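Local coordinates for protein alkylhalidase CmlS (Streptomyces venezuelae, PDB 3I3L) that is a flavin-dependent halogenase of chloramphenicol biosynthesis that holds its FAD by a covalent bond, at residues A[483-488]-A[520-525]. Numbering follows the deposited sequence.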
ATOM      1  N   ALA A 483      15.511 -17.058  22.685  1.00 49.30           N
ATOM      2  CA  ALA A 483      14.698 -15.868  22.484  1.00 49.49           C
ATOM      3  C   ALA A 483      15.572 -14.659  22.774  1.00 49.67           C
ATOM      4  O   ALA A 483      16.080 -14.495  23.907  1.00 49.14           O
ATOM      5  CB  ALA A 483      13.430 -15.873  23.411  1.00 48.79           C
ATOM      6  N   VAL A 484      15.759 -13.826  21.749  1.00 50.14           N
ATOM      7  CA  VAL A 484      16.589 -12.626  21.886  1.00 51.84           C
ATOM      8  C   VAL A 484      15.962 -11.296  21.449  1.00 51.94           C
ATOM      9  O   VAL A 484      15.016 -11.249  20.660  1.00 51.76           O
ATOM     10  CB  VAL A 484      17.935 -12.758  21.148  1.00 52.27           C
ATOM     11  CG1 VAL A 484      18.729 -13.932  21.721  1.00 53.83           C
ATOM     12  CG2 VAL A 484      17.697 -12.895  19.641  1.00 51.27           C
ATOM     13  N   LEU A 485      16.521 -10.222  21.989  1.00 52.35           N
ATOM     14  CA  LEU A 485      16.201  -8.879  21.550  1.00 52.53           C
ATOM     15  C   LEU A 485      17.132  -8.460  20.401  1.00 52.58           C
ATOM     16  O   LEU A 485      18.356  -8.648  20.461  1.00 53.78           O
ATOM     17  CB  LEU A 485      16.285  -7.907  22.726  1.00 52.27           C
ATOM     18  CG  LEU A 485      15.200  -8.142  23.769  1.00 52.43           C
ATOM     19  CD1 LEU A 485      15.267  -7.083  24.838  1.00 51.77           C
ATOM     20  CD2 LEU A 485      13.821  -8.180  23.099  1.00 53.46           C
ATOM     21  N   LYS A 486      16.546  -7.905  19.355  1.00 51.75           N
ATOM     22  CA  LYS A 486      17.281  -7.448  18.192  1.00 51.00           C
ATOM     23  C   LYS A 486      16.908  -5.983  17.902  1.00 50.34           C
ATOM     24  O   LYS A 486      15.768  -5.540  18.182  1.00 47.87           O
ATOM     25  CB  LYS A 486      16.944  -8.320  16.976  1.00 50.71           C
ATOM     26  CG  LYS A 486      17.635  -7.866  15.711  1.00 53.08           C
ATOM     27  CD  LYS A 486      16.759  -8.027  14.462  1.00 54.32           C
ATOM     28  CE  LYS A 486      16.926  -9.423  13.843  1.00 57.36           C
ATOM     29  NZ  LYS A 486      16.310  -9.417  12.457  1.00 56.64           N
ATOM     30  N   GLN A 487      17.867  -5.257  17.318  1.00 49.13           N
ATOM     31  CA  GLN A 487      17.688  -3.832  17.016  1.00 47.87           C
ATOM     32  C   GLN A 487      16.803  -3.599  15.798  1.00 44.62           C
ATOM     33  O   GLN A 487      16.845  -4.323  14.815  1.00 44.63           O
ATOM     34  CB  GLN A 487      19.053  -3.143  16.847  1.00 49.68           C
ATOM     35  CG  GLN A 487      19.164  -1.739  17.527  1.00 54.14           C
ATOM     36  CD  GLN A 487      19.110  -1.780  19.065  1.00 59.52           C
ATOM     37  OE1 GLN A 487      18.278  -1.090  19.715  1.00 62.21           O
ATOM     38  NE2 GLN A 487      19.986  -2.588  19.654  1.00 60.40           N
ATOM     39  N   HIS A 488      15.955  -2.593  15.884  1.00 42.18           N
ATOM     40  CA  HIS A 488      15.034  -2.294  14.808  1.00 38.36           C
ATOM     41  C   HIS A 488      14.724  -0.782  14.823  1.00 37.13           C
ATOM     42  O   HIS A 488      14.878  -0.114  15.838  1.00 38.33           O
ATOM     43  CB  HIS A 488      13.744  -3.140  14.945  1.00 38.50           C
ATOM     44  CG  HIS A 488      12.918  -3.181  13.696  1.00 36.74           C
ATOM     45  ND1 HIS A 488      13.283  -3.914  12.584  1.00 39.51           N
ATOM     46  CD2 HIS A 488      11.777  -2.523  13.356  1.00 37.98           C
ATOM     47  CE1 HIS A 488      12.397  -3.721  11.620  1.00 38.93           C
ATOM     48  NE2 HIS A 488      11.473  -2.875  12.060  1.00 37.31           N
ATOM     49  N   GLU A 520      12.714  -8.163  29.809  1.00 58.38           N
ATOM     50  CA  GLU A 520      11.772  -8.751  30.707  1.00 58.30           C
ATOM     51  C   GLU A 520      10.766  -9.582  29.942  1.00 57.07           C
ATOM     52  O   GLU A 520      10.379 -10.681  30.386  1.00 57.02           O
ATOM     53  CB  GLU A 520      11.079  -7.670  31.539  1.00 59.78           C
ATOM     54  CG  GLU A 520      10.107  -8.219  32.564  1.00 64.16           C
ATOM     55  CD  GLU A 520      10.083  -7.420  33.845  1.00 69.99           C
ATOM     56  OE1 GLU A 520       9.066  -7.533  34.573  1.00 71.68           O
ATOM     57  OE2 GLU A 520      11.082  -6.704  34.126  1.00 71.94           O
ATOM     58  N   ALA A 521      10.336  -9.067  28.803  1.00 54.23           N
ATOM     59  CA  ALA A 521       9.346  -9.770  28.024  1.00 52.67           C
ATOM     60  C   ALA A 521      10.032 -10.877  27.240  1.00 51.37           C
ATOM     61  O   ALA A 521       9.410 -11.878  26.873  1.00 51.87           O
ATOM     62  CB  ALA A 521       8.638  -8.818  27.110  1.00 52.12           C
ATOM     63  N   ARG A 522      11.318 -10.685  26.975  1.00 49.78           N
ATOM     64  CA  ARG A 522      12.130 -11.702  26.315  1.00 48.05           C
ATOM     65  C   ARG A 522      12.189 -12.975  27.160  1.00 46.32           C
ATOM     66  O   ARG A 522      12.175 -14.072  26.643  1.00 45.91           O
ATOM     67  CB  ARG A 522      13.561 -11.180  26.092  1.00 47.91           C
ATOM     68  CG  ARG A 522      14.403 -12.150  25.272  1.00 47.93           C
ATOM     69  CD  ARG A 522      15.857 -11.962  25.531  1.00 48.37           C
ATOM     70  NE  ARG A 522      16.172 -12.115  26.936  1.00 50.16           N
ATOM     71  CZ  ARG A 522      16.465 -13.269  27.513  1.00 48.05           C
ATOM     72  NH1 ARG A 522      16.743 -13.283  28.804  1.00 49.45           N
ATOM     73  NH2 ARG A 522      16.469 -14.396  26.806  1.00 47.31           N
ATOM     74  N   GLN A 523      12.298 -12.796  28.464  1.00 46.29           N
ATOM     75  CA  GLN A 523      12.338 -13.895  29.415  1.00 46.85           C
ATOM     76  C   GLN A 523      11.121 -14.775  29.295  1.00 45.67           C
ATOM     77  O   GLN A 523      11.240 -16.010  29.266  1.00 45.54           O
ATOM     78  CB  GLN A 523      12.443 -13.366  30.827  1.00 48.20           C
ATOM     79  CG  GLN A 523      13.865 -13.033  31.186  1.00 52.39           C
ATOM     80  CD  GLN A 523      14.643 -14.281  31.556  1.00 55.97           C
ATOM     81  OE1 GLN A 523      14.187 -15.426  31.334  1.00 54.56           O
ATOM     82  NE2 GLN A 523      15.825 -14.074  32.123  1.00 55.97           N
ATOM     83  N   ILE A 524       9.961 -14.142  29.181  1.00 43.36           N
ATOM     84  CA  ILE A 524       8.759 -14.877  28.890  1.00 42.96           C
ATOM     85  C   ILE A 524       8.997 -15.918  27.795  1.00 41.98           C
ATOM     86  O   ILE A 524       8.653 -17.093  27.966  1.00 42.65           O
ATOM     87  CB  ILE A 524       7.587 -13.964  28.491  1.00 42.82           C
ATOM     88  CG1 ILE A 524       7.291 -12.978  29.642  1.00 43.43           C
ATOM     89  CG2 ILE A 524       6.385 -14.826  28.064  1.00 41.82           C
ATOM     90  CD1 ILE A 524       6.087 -12.062  29.437  1.00 42.15           C
ATOM     91  N   PHE A 525       9.629 -15.504  26.701  1.00 40.60           N
ATOM     92  CA  PHE A 525       9.680 -16.351  25.515  1.00 39.33           C
ATOM     93  C   PHE A 525      10.767 -17.402  25.556  1.00 38.86           C
ATOM     94  O   PHE A 525      10.635 -18.454  24.931  1.00 39.10           O
ATOM     95  CB  PHE A 525       9.672 -15.515  24.225  1.00 39.53           C
ATOM     96  CG  PHE A 525       8.373 -14.770  24.033  1.00 40.24           C
ATOM     97  CD1 PHE A 525       7.263 -15.407  23.485  1.00 40.72           C
ATOM     98  CD2 PHE A 525       8.239 -13.457  24.478  1.00 41.15           C
ATOM     99  CE1 PHE A 525       6.017 -14.736  23.359  1.00 40.47           C
ATOM    100  CE2 PHE A 525       7.033 -12.792  24.349  1.00 42.93           C
ATOM    101  CZ  PHE A 525       5.911 -13.436  23.794  1.00 41.58           C
TER
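In the C-terminal domain of CmlS, helix 519-531 packs against outer strand 483-491 of the antiparallel sheet formed with 498-506 and 511-512, and Arg522 and Phe525, one helical turn apart, meet Ala483 there. The two segment axes run roughly antiparallel, at 149°, and approach to 7.5 Å. Val484 pairs through its backbone with Ala505 of strand 498-506, which places the helix beside an edge strand of the sheet. Between the two segments the one hydrogen bond runs from Arg522 NH2 to Ala483 O, 2.9 Å long and nearly straight, with an N-H...O angle of 171°; Gln526 of the same helix takes Ala483 N through its OE1. The acceptor lies at the edge of the guanidinium, in its plane, and the donor sits almost in line with the carbonyl bond. Arg522 reaches this position with CG anti to its own backbone N and a bend at chi3 of 57°, which folds the chain round the same oxygen: CD is 3.0 Å from Ala483 O. Further along the strand, Arg522 CD lies 3.8 Å from Val484 CA, while the Leu485 and Arg522 side chains cross at an oblique angle, Leu485 CG 4.2 Å from Arg522 CB. A leucine in place of Arg522 would probably leave Ala483 O without its donor from this helix. The apolar packing includes Phe525, whose ring turns away toward Leu504 and Leu538 while its stem stays at the strand: Ala483 CB lies 3.9 Å from Phe525 CB and 3.7 Å from Phe525 C.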